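Local coordinates for protein octaprenyl-diphosphate synthase (PDB 3RMG) that probably acts as a magnesium-dependent prenyltransferase of the FPP/GGPP synthase family, building linear isoprenoid diphosphates, at residues 6-11 and 314-319; 74-79 and 175-180; 210-215 and 288-293; 60-65 and 184-189. All coordinates share one frame; numbering follows the deposited sequence.

Contact 1 (6-11 and 314-319); sequences ISLIKT and LRTYLD
Ile-9 extends its longer branch toward Tyr-317, with CG1 anti to the carbonyl carbon (chi1 -67°) and CD1 carried on nearly straight (chi2 168°). The methyl CD1 thereby comes to rest on the backbone of the partner helix, 3.6 Å from Tyr-317 CA. CG1 lies alongside Thr-316, whose CB is 3.8 Å from Ile-9 CG1. The other branch, CG2, leaves Ile-9 toward the tyrosine side chain and meets the ring near its plane, at the edge, with Ile-9 CG2 4.3 Å from Tyr-317 CD1. Thr-316 presents its two branches to different neighbours. Its methyl packs against Ile-9, with Thr-316 CG2 3.9 Å from Ile-9 CD1, while its hydroxyl lies beside the chain of Leu-8, which runs past it at about a right angle. The 3.9 Å between Leu-8 CD1 and Thr-316 OG1 is packing: the hydroxyl is bonded to Leu-312 O one turn earlier in its own helix, so it can sit against carbon without losing a polar partner. The axes of the two short segments approach to 8.4 Å, their directions 127° apart, and the N-terminal helix 5-10 is thus laid over the C-terminal helix 309-323 by hydrophobic contact. Beneath them Tyr-317 OH is hydrogen-bonded to Met-50 O, at the start of helix 50-62, and Ile-53 of that helix touches both Ile-9 and Tyr-317. Ile-206 of helix 193-217 also packs on Tyr-317, and helix 283-302 lines the side of helix 309-323 that carries Leu-318.

Contact 2 (74-79 and 175-180); sequences VSLELL and AALFAA
Leu-76 of helix 67-90 reaches between Leu-177 and Ala-180, residues three apart on helix 174-188, in the interior of the all-helical isoprenoid synthase fold. The two leucines are turned differently. Leu-76 has CG anti to its carbonyl carbon (chi1 -75°); its CB points toward the facing helix, and its two methyls are the atoms that touch. Leu-177 sets off alongside the interface, and with CG anti to the backbone N (chi1 -178°) its end approaches Leu-76. Their methyls meet loosely, Leu-76 CD2 lying 4.3 Å from Leu-177 CD1. The same Leu-177 methyl also approaches the opposing main chain, 4.0 Å from Leu-76 O. Ala-180 points at Leu-76 and, having only a methyl, lets both prongs of the leucine come close to its helix: Leu-76 CD2 is 4.1 Å from Ala-180 CB, while CD1 passes on to the backbone. Leu-141 of helix 132-154 touches both Leu-76 and Ala-180, so a third helix closes this small apolar cluster, and Arg-51 of helix 50-62 lies against Leu-177. In this family the first aspartate-rich motif sits near the C-terminal end of the helix to which segment 74-79 belongs, and the contact lies about three turns before it. The shortest approach here joins side chain to main chain, Leu-76 CD1 lying 3.5 Å from Ala-180 O.

Contact 3 (210-215 and 288-293); sequences FQIKDD and CRTIEQ
Ile-212 and Ile-291 form the tight centre of this interface, sliding past each other in opposite directions. Ile-212 CG2 is modelled 3.3 Å from Ile-291 CG1, closer than carbons usually approach, and 3.5 Å from Ile-291 CD1. In both residues CG1 is anti to the carbonyl carbon, which for Ile-291 (chi1 -72°) drives the long branch into the neighbouring helix. Packing is easier on either side. Thr-290 offers its methyl, with CG2 3.9 Å from Ile-212 CD1, and keeps its hydroxyl bonded to Tyr-286 O. Lys-213 bends at chi2 and chi3 to cross Ile-291 at about a right angle, its CG 3.7 Å from Ile-291 CD1. The two segments run nearly antiparallel, their directions 167° apart. Segment 210-215 includes Asp-214 and Asp-215, which by sequence open the second aspartate-rich DDxxD motif, the one that binds magnesium in relatives; the isoleucine contact thus backs the helix bearing it. Away from the isoleucines, Arg-289, Glu-292 and Gln-293 occupy the exposed side of helix 283-302. On the motif side, Gln-211 NE2 donates to Asp-215 OD1 over 3.0 Å from above the carboxylate plane, and Asp-215 OD2 is hydrogen-bonded to Tyr-166 OH.

Contact 4 (60-65 and 184-189); sequences RLYGAV and AAALSV
Tyr-62 meets Ala-186 and Val-189 where the ends of two helices of the isoprenoid synthase fold come together: helix 50-62 gives way to a loop, and helix 174-188 has just run out. The apolar contacts are carried by the tyrosine. Val-189 crosses its side chain at about a right angle, with Val-189 CG2 3.7 Å from Tyr-62 CB and 4.1 Å from Tyr-62 CD2. Farther out along the ring, Tyr-62 CE2 lies 4.0 Å from Ala-186 CB, so the ring leans obliquely on both partners. Behind it, Leu-61 CB stands over the centre of one face. Phe-198 of helix 193-217 and Val-191 also touch Tyr-62, extending the apolar patch. The hydrogen bonds lie at the helix end. Ser-188 OG, turned back by a chi1 of 78°, donates to Ala-185 O over 2.6 Å, and a further hydrogen bond to Thr-69 OG1 ties this helix end to helix 67-90. A third kind of contact sets side chain against main chain. Val-189 has CG1 anti to its carbonyl carbon, and this methyl approaches the loop beyond Tyr-62, with Val-189 CG1 3.6 Å from Ala-64 O.

In the fold
Contact 2 lies deepest, its centre about 8 Å from that of the chain; contacts 3 and 1 are also buried but farther out, and contact 4, about 20 Å out at helix ends, is partly buried. Contacts 2 and 4 share helix 174-188, where Leu-76 also touches Ala-184. Phe-178 links contact 2 to contacts 3 and 1, meeting the ring of Phe-210 in contact 3 and the hydroxyl of Tyr-317 in contact 1. Leu-61 and Leu-314 join contacts 4 and 1. All four rest on apolar packing: contacts 2 and 3 chiefly on aliphatic side chains, contacts 1 and 4 with a tyrosine as well, and contact 4 partly on loop backbone.

Contact 1 (6-11 and 314-319)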
loop_
_atom_site.group_PDB
_atom_site.type_symbol
_atom_site.label_atom_id
_atom_site.label_comp_id
_atom_site.label_asym_id
_atom_site.label_seq_id
_atom_site.Cartn_x
_atom_site.Cartn_y
_atom_site.Cartn_z
ATOM N N ILE A 6 9.011 -5.898 -33.820
ATOM C CA ILE A 6 8.056 -5.098 -33.057
ATOM C C ILE A 6 6.645 -5.191 -33.638
ATOM O O ILE A 6 5.654 -5.281 -32.898
ATOM C CB ILE A 6 8.482 -3.625 -32.982
ATOM C CG1 ILE A 6 9.612 -3.452 -31.967
ATOM C CG2 ILE A 6 7.324 -2.766 -32.545
ATOM C CD1 ILE A 6 10.611 -4.590 -31.946
ATOM N N SER A 7 6.551 -5.179 -34.963
ATOM C CA SER A 7 5.244 -5.258 -35.608
ATOM C C SER A 7 4.556 -6.605 -35.321
ATOM O O SER A 7 3.392 -6.635 -34.933
ATOM C CB SER A 7 5.356 -5.010 -37.120
ATOM O OG SER A 7 4.071 -5.071 -37.736
ATOM N N LEU A 8 5.281 -7.709 -35.498
ATOM C CA LEU A 8 4.733 -9.033 -35.202
ATOM C C LEU A 8 4.209 -9.114 -33.772
ATOM O O LEU A 8 3.262 -9.854 -33.495
ATOM C CB LEU A 8 5.774 -10.116 -35.422
ATOM C CG LEU A 8 6.274 -10.301 -36.846
ATOM C CD1 LEU A 8 7.396 -11.359 -36.882
ATOM C CD2 LEU A 8 5.120 -10.709 -37.732
ATOM N N ILE A 9 4.823 -8.342 -32.876
ATOM C CA ILE A 9 4.454 -8.336 -31.469
ATOM C C ILE A 9 3.258 -7.437 -31.118
ATOM O O ILE A 9 2.354 -7.861 -30.400
ATOM C CB ILE A 9 5.639 -7.905 -30.592
ATOM C CG1 ILE A 9 6.756 -8.951 -30.617
ATOM C CG2 ILE A 9 5.172 -7.647 -29.160
ATOM C CD1 ILE A 9 8.067 -8.425 -29.986
ATOM N N LYS A 10 3.259 -6.200 -31.611
ATOM C CA LYS A 10 2.280 -5.199 -31.177
ATOM C C LYS A 10 1.096 -5.053 -32.110
ATOM O O LYS A 10 -0.030 -4.839 -31.662
ATOM C CB LYS A 10 2.933 -3.814 -31.049
ATOM C CG LYS A 10 4.242 -3.765 -30.278
ATOM C CD LYS A 10 4.478 -2.369 -29.689
ATOM C CE LYS A 10 5.902 -2.223 -29.145
ATOM N NZ LYS A 10 6.064 -1.032 -28.256
ATOM N N THR A 11 1.342 -5.146 -33.411
ATOM C CA THR A 11 0.275 -4.902 -34.376
ATOM C C THR A 11 -1.033 -5.604 -33.996
ATOM O O THR A 11 -2.087 -4.978 -33.983
ATOM C CB THR A 11 0.682 -5.295 -35.817
ATOM O OG1 THR A 11 1.872 -4.581 -36.204
ATOM C CG2 THR A 11 -0.449 -4.948 -36.774
ATOM N N LEU A 314 3.986 -13.926 -29.437
ATOM C CA LEU A 314 4.634 -14.368 -28.195
ATOM C C LEU A 314 6.035 -14.956 -28.415
ATOM O O LEU A 314 6.963 -14.660 -27.658
ATOM C CB LEU A 314 3.757 -15.401 -27.486
ATOM C CG LEU A 314 2.649 -14.756 -26.661
ATOM C CD1 LEU A 314 1.555 -15.747 -26.362
ATOM C CD2 LEU A 314 3.244 -14.136 -25.373
ATOM N N ARG A 315 6.199 -15.793 -29.437
ATOM C CA ARG A 315 7.527 -16.292 -29.716
ATOM C C ARG A 315 8.483 -15.133 -30.014
ATOM O O ARG A 315 9.600 -15.128 -29.526
ATOM C CB ARG A 315 7.531 -17.331 -30.838
ATOM C CG ARG A 315 6.761 -18.587 -30.477
ATOM C CD ARG A 315 7.105 -19.760 -31.372
ATOM N NE ARG A 315 7.055 -19.431 -32.794
ATOM C CZ ARG A 315 5.939 -19.342 -33.517
ATOM N NH1 ARG A 315 6.013 -19.068 -34.813
ATOM N NH2 ARG A 315 4.750 -19.522 -32.954
ATOM N N THR A 316 8.036 -14.151 -30.794
ATOM C CA THR A 316 8.859 -12.982 -31.112
ATOM C C THR A 316 9.119 -12.131 -29.862
ATOM O O THR A 316 10.216 -11.653 -29.642
ATOM C CB THR A 316 8.205 -12.088 -32.197
ATOM O OG1 THR A 316 7.789 -12.895 -33.302
ATOM C CG2 THR A 316 9.187 -11.040 -32.698
ATOM N N TYR A 317 8.096 -11.924 -29.052
ATOM C CA TYR A 317 8.280 -11.264 -27.764
ATOM C C TYR A 317 9.416 -11.939 -26.978
ATOM O O TYR A 317 10.319 -11.284 -26.471
ATOM C CB TYR A 317 6.980 -11.386 -26.989
ATOM C CG TYR A 317 6.941 -10.757 -25.618
ATOM C CD1 TYR A 317 6.433 -9.471 -25.436
ATOM C CD2 TYR A 317 7.351 -11.467 -24.496
ATOM C CE1 TYR A 317 6.360 -8.900 -24.173
ATOM C CE2 TYR A 317 7.288 -10.905 -23.228
ATOM C CZ TYR A 317 6.789 -9.627 -23.074
ATOM O OH TYR A 317 6.719 -9.076 -21.819
ATOM N N LEU A 318 9.377 -13.261 -26.887
ATOM C CA LEU A 318 10.334 -13.956 -26.055
ATOM C C LEU A 318 11.731 -13.919 -26.678
ATOM O O LEU A 318 12.722 -13.797 -25.962
ATOM C CB LEU A 318 9.851 -15.381 -25.730
ATOM C CG LEU A 318 10.670 -16.174 -24.700
ATOM C CD1 LEU A 318 11.176 -15.283 -23.574
ATOM C CD2 LEU A 318 9.867 -17.325 -24.124
ATOM N N ASP A 319 11.813 -13.972 -28.007
ATOM C CA ASP A 319 13.099 -13.807 -28.691
ATOM C C ASP A 319 13.687 -12.426 -28.434
ATOM O O ASP A 319 14.895 -12.271 -28.289
ATOM C CB ASP A 319 12.957 -14.013 -30.191
ATOM C CG ASP A 319 12.932 -15.476 -30.581
ATOM O OD1 ASP A 319 12.393 -15.791 -31.661
ATOM O OD2 ASP A 319 13.455 -16.312 -29.816
#

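Contact 2 (74-79 and 175-180)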
loop_
_atom_site.group_PDB
_atom_site.type_symbol
_atom_site.label_atom_id
_atom_site.label_comp_id
_atom_site.label_asym_id
_atom_site.label_seq_id
_atom_site.Cartn_x
_atom_site.Cartn_y
_atom_site.Cartn_z
ATOM N N VAL A 74 -3.457 -2.767 -15.783
ATOM C CA VAL A 74 -3.246 -1.550 -15.014
ATOM C C VAL A 74 -2.942 -1.876 -13.543
ATOM O O VAL A 74 -1.957 -1.398 -12.960
ATOM C CB VAL A 74 -4.470 -0.636 -15.109
ATOM C CG1 VAL A 74 -4.303 0.621 -14.228
ATOM C CG2 VAL A 74 -4.693 -0.252 -16.566
ATOM N N SER A 75 -3.776 -2.711 -12.948
ATOM C CA SER A 75 -3.578 -3.049 -11.549
ATOM C C SER A 75 -2.162 -3.535 -11.304
ATOM O O SER A 75 -1.471 -3.012 -10.435
ATOM C CB SER A 75 -4.557 -4.120 -11.103
ATOM O OG SER A 75 -4.289 -4.478 -9.765
ATOM N N LEU A 76 -1.732 -4.540 -12.066
ATOM C CA LEU A 76 -0.430 -5.150 -11.838
ATOM C C LEU A 76 0.697 -4.185 -12.164
ATOM O O LEU A 76 1.696 -4.138 -11.466
ATOM C CB LEU A 76 -0.289 -6.458 -12.616
ATOM C CG LEU A 76 -1.072 -7.652 -12.030
ATOM C CD1 LEU A 76 -1.062 -8.822 -12.975
ATOM C CD2 LEU A 76 -0.535 -8.076 -10.661
ATOM N N GLU A 77 0.518 -3.377 -13.197
ATOM C CA GLU A 77 1.511 -2.363 -13.517
ATOM C C GLU A 77 1.619 -1.293 -12.415
ATOM O O GLU A 77 2.707 -0.813 -12.103
ATOM C CB GLU A 77 1.203 -1.734 -14.876
ATOM C CG GLU A 77 2.377 -0.996 -15.497
ATOM C CD GLU A 77 3.461 -1.934 -16.009
ATOM O OE1 GLU A 77 3.274 -3.165 -15.933
ATOM O OE2 GLU A 77 4.503 -1.438 -16.490
ATOM N N LEU A 78 0.494 -0.921 -11.822
ATOM C CA LEU A 78 0.520 0.005 -10.695
ATOM C C LEU A 78 1.230 -0.600 -9.477
ATOM O O LEU A 78 1.996 0.086 -8.781
ATOM C CB LEU A 78 -0.904 0.426 -10.315
ATOM C CG LEU A 78 -1.616 1.268 -11.373
ATOM C CD1 LEU A 78 -3.049 1.568 -10.972
ATOM C CD2 LEU A 78 -0.832 2.535 -11.626
ATOM N N LEU A 79 0.962 -1.875 -9.209
ATOM C CA LEU A 79 1.599 -2.559 -8.079
ATOM C C LEU A 79 3.122 -2.552 -8.233
ATOM O O LEU A 79 3.861 -2.276 -7.283
ATOM C CB LEU A 79 1.079 -3.999 -7.961
ATOM C CG LEU A 79 1.754 -4.923 -6.947
ATOM C CD1 LEU A 79 1.710 -4.302 -5.573
ATOM C CD2 LEU A 79 1.059 -6.270 -6.927
ATOM N N ALA A 175 9.776 -12.612 -11.420
ATOM C CA ALA A 175 9.069 -13.650 -12.155
ATOM C C ALA A 175 7.670 -13.845 -11.590
ATOM O O ALA A 175 6.750 -14.272 -12.308
ATOM C CB ALA A 175 9.858 -14.957 -12.137
ATOM N N ALA A 176 7.497 -13.524 -10.305
ATOM C CA ALA A 176 6.175 -13.605 -9.689
ATOM C C ALA A 176 5.256 -12.588 -10.340
ATOM O O ALA A 176 4.083 -12.868 -10.568
ATOM C CB ALA A 176 6.250 -13.386 -8.194
ATOM N N LEU A 177 5.802 -11.417 -10.667
ATOM C CA LEU A 177 5.026 -10.382 -11.344
ATOM C C LEU A 177 4.660 -10.798 -12.775
ATOM O O LEU A 177 3.498 -10.695 -13.178
ATOM C CB LEU A 177 5.790 -9.055 -11.367
ATOM C CG LEU A 177 5.072 -7.858 -12.006
ATOM C CD1 LEU A 177 3.708 -7.616 -11.367
ATOM C CD2 LEU A 177 5.938 -6.599 -11.912
ATOM N N PHE A 178 5.645 -11.252 -13.550
ATOM C CA PHE A 178 5.353 -11.736 -14.893
ATOM C C PHE A 178 4.336 -12.901 -14.879
ATOM O O PHE A 178 3.434 -12.940 -15.702
ATOM C CB PHE A 178 6.626 -12.135 -15.636
ATOM C CG PHE A 178 7.361 -10.976 -16.256
ATOM C CD1 PHE A 178 8.232 -10.200 -15.500
ATOM C CD2 PHE A 178 7.191 -10.671 -17.603
ATOM C CE1 PHE A 178 8.920 -9.137 -16.076
ATOM C CE2 PHE A 178 7.868 -9.617 -18.186
ATOM C CZ PHE A 178 8.738 -8.847 -17.420
ATOM N N ALA A 179 4.486 -13.842 -13.957
ATOM C CA ALA A 179 3.525 -14.951 -13.833
ATOM C C ALA A 179 2.143 -14.402 -13.500
ATOM O O ALA A 179 1.134 -14.840 -14.058
ATOM C CB ALA A 179 3.971 -15.933 -12.751
ATOM N N ALA A 180 2.097 -13.424 -12.603
ATOM C CA ALA A 180 0.835 -12.817 -12.219
ATOM C C ALA A 180 0.194 -12.157 -13.432
ATOM O O ALA A 180 -1.009 -12.297 -13.674
ATOM C CB ALA A 180 1.040 -11.809 -11.091
#

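Contact 3 (210-215 and 288-293)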
loop_
_atom_site.group_PDB
_atom_site.type_symbol
_atom_site.label_atom_id
_atom_site.label_comp_id
_atom_site.label_asym_id
_atom_site.label_seq_id
_atom_site.Cartn_x
_atom_site.Cartn_y
_atom_site.Cartn_z
ATOM N N PHE A 210 13.789 -12.800 -18.329
ATOM C CA PHE A 210 13.880 -11.362 -18.227
ATOM C C PHE A 210 14.824 -10.951 -17.097
ATOM O O PHE A 210 15.723 -10.129 -17.297
ATOM C CB PHE A 210 12.486 -10.790 -17.998
ATOM C CG PHE A 210 12.405 -9.301 -18.145
ATOM C CD1 PHE A 210 12.147 -8.726 -19.384
ATOM C CD2 PHE A 210 12.585 -8.470 -17.044
ATOM C CE1 PHE A 210 12.071 -7.346 -19.521
ATOM C CE2 PHE A 210 12.509 -7.085 -17.173
ATOM C CZ PHE A 210 12.254 -6.525 -18.415
ATOM N N GLN A 211 14.625 -11.530 -15.913
ATOM C CA GLN A 211 15.418 -11.163 -14.736
ATOM C C GLN A 211 16.898 -11.506 -14.885
ATOM O O GLN A 211 17.756 -10.713 -14.526
ATOM C CB GLN A 211 14.880 -11.836 -13.479
ATOM C CG GLN A 211 15.552 -11.318 -12.225
ATOM C CD GLN A 211 15.529 -9.803 -12.180
ATOM O OE1 GLN A 211 14.459 -9.190 -12.141
ATOM N NE2 GLN A 211 16.706 -9.190 -12.202
ATOM N N ILE A 212 17.185 -12.696 -15.403
ATOM C CA ILE A 212 18.551 -13.123 -15.641
ATOM C C ILE A 212 19.215 -12.225 -16.685
ATOM O O ILE A 212 20.375 -11.834 -16.528
ATOM C CB ILE A 212 18.605 -14.581 -16.103
ATOM C CG1 ILE A 212 18.256 -15.523 -14.947
ATOM C CG2 ILE A 212 19.973 -14.923 -16.612
ATOM C CD1 ILE A 212 18.093 -17.000 -15.400
ATOM N N LYS A 213 18.479 -11.893 -17.745
ATOM C CA LYS A 213 18.966 -10.930 -18.731
ATOM C C LYS A 213 19.431 -9.639 -18.067
ATOM O O LYS A 213 20.521 -9.152 -18.341
ATOM C CB LYS A 213 17.885 -10.607 -19.762
ATOM C CG LYS A 213 17.954 -11.450 -21.019
ATOM C CD LYS A 213 18.937 -10.869 -22.033
ATOM C CE LYS A 213 20.375 -11.221 -21.685
ATOM N NZ LYS A 213 21.314 -10.930 -22.810
ATOM N N ASP A 214 18.590 -9.082 -17.205
ATOM C CA ASP A 214 18.922 -7.864 -16.492
ATOM C C ASP A 214 20.151 -8.005 -15.604
ATOM O O ASP A 214 20.942 -7.075 -15.500
ATOM C CB ASP A 214 17.746 -7.408 -15.631
ATOM C CG ASP A 214 17.000 -6.249 -16.239
ATOM O OD1 ASP A 214 17.400 -5.796 -17.336
ATOM O OD2 ASP A 214 16.024 -5.783 -15.616
ATOM N N ASP A 215 20.289 -9.148 -14.940
ATOM C CA ASP A 215 21.421 -9.373 -14.047
ATOM C C ASP A 215 22.739 -9.360 -14.827
ATOM O O ASP A 215 23.758 -8.883 -14.334
ATOM C CB ASP A 215 21.266 -10.699 -13.299
ATOM C CG ASP A 215 20.184 -10.651 -12.239
ATOM O OD1 ASP A 215 19.635 -9.556 -11.981
ATOM O OD2 ASP A 215 19.884 -11.713 -11.657
ATOM N N CYS A 288 23.732 -16.981 -19.959
ATOM C CA CYS A 288 23.136 -17.095 -21.291
ATOM C C CYS A 288 22.649 -18.512 -21.642
ATOM O O CYS A 288 21.611 -18.671 -22.288
ATOM C CB CYS A 288 24.104 -16.588 -22.365
ATOM S SG CYS A 288 24.104 -14.792 -22.565
ATOM N N ARG A 289 23.390 -19.539 -21.233
ATOM C CA ARG A 289 22.941 -20.911 -21.473
ATOM C C ARG A 289 21.682 -21.241 -20.657
ATOM O O ARG A 289 20.807 -21.960 -21.111
ATOM C CB ARG A 289 24.056 -21.920 -21.195
ATOM C CG ARG A 289 24.729 -22.449 -22.452
ATOM C CD ARG A 289 26.218 -22.667 -22.260
ATOM N NE ARG A 289 26.535 -23.370 -21.017
ATOM C CZ ARG A 289 27.660 -23.180 -20.329
ATOM N NH1 ARG A 289 28.555 -22.301 -20.761
ATOM N NH2 ARG A 289 27.884 -23.854 -19.205
ATOM N N THR A 290 21.603 -20.704 -19.451
ATOM C CA THR A 290 20.458 -20.919 -18.591
ATOM C C THR A 290 19.199 -20.241 -19.164
ATOM O O THR A 290 18.120 -20.853 -19.239
ATOM C CB THR A 290 20.770 -20.412 -17.181
ATOM O OG1 THR A 290 21.854 -21.184 -16.651
ATOM C CG2 THR A 290 19.563 -20.540 -16.261
ATOM N N ILE A 291 19.350 -18.983 -19.571
ATOM C CA ILE A 291 18.289 -18.267 -20.266
ATOM C C ILE A 291 17.730 -19.114 -21.412
ATOM O O ILE A 291 16.514 -19.225 -21.580
ATOM C CB ILE A 291 18.795 -16.910 -20.799
ATOM C CG1 ILE A 291 18.998 -15.934 -19.644
ATOM C CG2 ILE A 291 17.820 -16.310 -21.808
ATOM C CD1 ILE A 291 19.664 -14.641 -20.063
ATOM N N GLU A 292 18.626 -19.715 -22.188
ATOM C CA GLU A 292 18.260 -20.547 -23.332
ATOM C C GLU A 292 17.419 -21.744 -22.880
ATOM O O GLU A 292 16.465 -22.131 -23.541
ATOM C CB GLU A 292 19.538 -21.050 -24.016
ATOM C CG GLU A 292 19.525 -20.998 -25.525
ATOM C CD GLU A 292 19.136 -19.637 -26.044
ATOM O OE1 GLU A 292 19.449 -18.636 -25.363
ATOM O OE2 GLU A 292 18.515 -19.568 -27.126
ATOM N N GLN A 293 17.786 -22.336 -21.750
ATOM C CA GLN A 293 17.024 -23.449 -21.211
ATOM C C GLN A 293 15.591 -23.027 -20.877
ATOM O O GLN A 293 14.640 -23.730 -21.225
ATOM C CB GLN A 293 17.704 -24.021 -19.965
ATOM C CG GLN A 293 18.911 -24.904 -20.247
ATOM C CD GLN A 293 19.839 -25.030 -19.034
ATOM O OE1 GLN A 293 20.989 -25.446 -19.161
ATOM N NE2 GLN A 293 19.340 -24.656 -17.860
#

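Contact 4 (60-65 and 184-189)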
loop_
_atom_site.group_PDB
_atom_site.type_symbol
_atom_site.label_atom_id
_atom_site.label_comp_id
_atom_site.label_asym_id
_atom_site.label_seq_id
_atom_site.Cartn_x
_atom_site.Cartn_y
_atom_site.Cartn_z
ATOM N N ARG A 60 -5.330 -12.843 -25.649
ATOM C CA ARG A 60 -5.669 -13.083 -27.048
ATOM C C ARG A 60 -5.417 -14.535 -27.468
ATOM O O ARG A 60 -5.959 -14.995 -28.476
ATOM C CB ARG A 60 -4.962 -12.086 -27.973
ATOM C CG ARG A 60 -5.588 -10.671 -27.943
ATOM C CD ARG A 60 -6.951 -10.599 -28.642
ATOM N NE ARG A 60 -6.832 -10.991 -30.043
ATOM C CZ ARG A 60 -6.400 -10.179 -31.006
ATOM N NH1 ARG A 60 -6.065 -8.921 -30.724
ATOM N NH2 ARG A 60 -6.304 -10.620 -32.255
ATOM N N LEU A 61 -4.627 -15.277 -26.694
ATOM C CA LEU A 61 -4.558 -16.722 -26.936
ATOM C C LEU A 61 -5.937 -17.358 -26.783
ATOM O O LEU A 61 -6.249 -18.324 -27.460
ATOM C CB LEU A 61 -3.579 -17.418 -25.992
ATOM C CG LEU A 61 -2.089 -17.263 -26.258
ATOM C CD1 LEU A 61 -1.304 -17.966 -25.164
ATOM C CD2 LEU A 61 -1.742 -17.828 -27.634
ATOM N N TYR A 62 -6.766 -16.801 -25.902
ATOM C CA TYR A 62 -8.030 -17.446 -25.526
ATOM C C TYR A 62 -9.275 -16.754 -26.058
ATOM O O TYR A 62 -10.291 -17.401 -26.301
ATOM C CB TYR A 62 -8.126 -17.549 -24.007
ATOM C CG TYR A 62 -6.950 -18.261 -23.424
ATOM C CD1 TYR A 62 -6.712 -19.594 -23.724
ATOM C CD2 TYR A 62 -6.061 -17.601 -22.593
ATOM C CE1 TYR A 62 -5.622 -20.257 -23.203
ATOM C CE2 TYR A 62 -4.967 -18.243 -22.067
ATOM C CZ TYR A 62 -4.747 -19.578 -22.378
ATOM O OH TYR A 62 -3.651 -20.232 -21.856
ATOM N N GLY A 63 -9.208 -15.439 -26.217
ATOM C CA GLY A 63 -10.372 -14.691 -26.663
ATOM C C GLY A 63 -10.078 -13.240 -26.960
ATOM O O GLY A 63 -8.947 -12.864 -27.252
ATOM N N ALA A 64 -11.111 -12.420 -26.903
ATOM C CA ALA A 64 -10.935 -11.002 -27.109
ATOM C C ALA A 64 -10.607 -10.381 -25.762
ATOM O O ALA A 64 -11.031 -10.868 -24.721
ATOM C CB ALA A 64 -12.197 -10.379 -27.695
ATOM N N VAL A 65 -9.838 -9.307 -25.800
ATOM C CA VAL A 65 -9.503 -8.546 -24.617
ATOM C C VAL A 65 -10.752 -7.869 -24.073
ATOM O O VAL A 65 -11.461 -7.182 -24.816
ATOM C CB VAL A 65 -8.497 -7.451 -24.988
ATOM C CG1 VAL A 65 -8.475 -6.345 -23.936
ATOM C CG2 VAL A 65 -7.125 -8.059 -25.237
ATOM N N ALA A 184 -3.383 -13.530 -14.600
ATOM C CA ALA A 184 -4.483 -12.569 -14.630
ATOM C C ALA A 184 -5.047 -12.416 -16.043
ATOM O O ALA A 184 -6.268 -12.288 -16.229
ATOM C CB ALA A 184 -4.014 -11.210 -14.097
ATOM N N ALA A 185 -4.168 -12.432 -17.045
ATOM C CA ALA A 185 -4.645 -12.336 -18.428
ATOM C C ALA A 185 -5.660 -13.442 -18.723
ATOM O O ALA A 185 -6.706 -13.167 -19.289
ATOM C CB ALA A 185 -3.481 -12.368 -19.441
ATOM N N ALA A 186 -5.348 -14.679 -18.327
ATOM C CA ALA A 186 -6.248 -15.836 -18.540
ATOM C C ALA A 186 -7.546 -15.780 -17.715
ATOM O O ALA A 186 -8.625 -15.977 -18.241
ATOM C CB ALA A 186 -5.505 -17.178 -18.273
ATOM N N LEU A 187 -7.440 -15.537 -16.417
ATOM C CA LEU A 187 -8.634 -15.329 -15.613
ATOM C C LEU A 187 -9.567 -14.268 -16.222
ATOM O O LEU A 187 -10.794 -14.412 -16.180
ATOM C CB LEU A 187 -8.260 -14.926 -14.189
ATOM C CG LEU A 187 -7.543 -15.991 -13.358
ATOM C CD1 LEU A 187 -6.829 -15.336 -12.168
ATOM C CD2 LEU A 187 -8.490 -17.094 -12.923
ATOM N N SER A 188 -8.990 -13.220 -16.803
ATOM C CA SER A 188 -9.782 -12.090 -17.306
ATOM C C SER A 188 -10.676 -12.451 -18.483
ATOM O O SER A 188 -11.645 -11.752 -18.751
ATOM C CB SER A 188 -8.879 -10.915 -17.696
ATOM O OG SER A 188 -8.263 -11.132 -18.958
ATOM N N VAL A 189 -10.340 -13.531 -19.187
ATOM C CA VAL A 189 -11.147 -14.015 -20.307
ATOM C C VAL A 189 -11.833 -15.314 -19.906
ATOM O O VAL A 189 -12.435 -15.998 -20.720
ATOM C CB VAL A 189 -10.308 -14.208 -21.613
ATOM C CG1 VAL A 189 -9.735 -12.872 -22.087
ATOM C CG2 VAL A 189 -9.170 -15.193 -21.397
#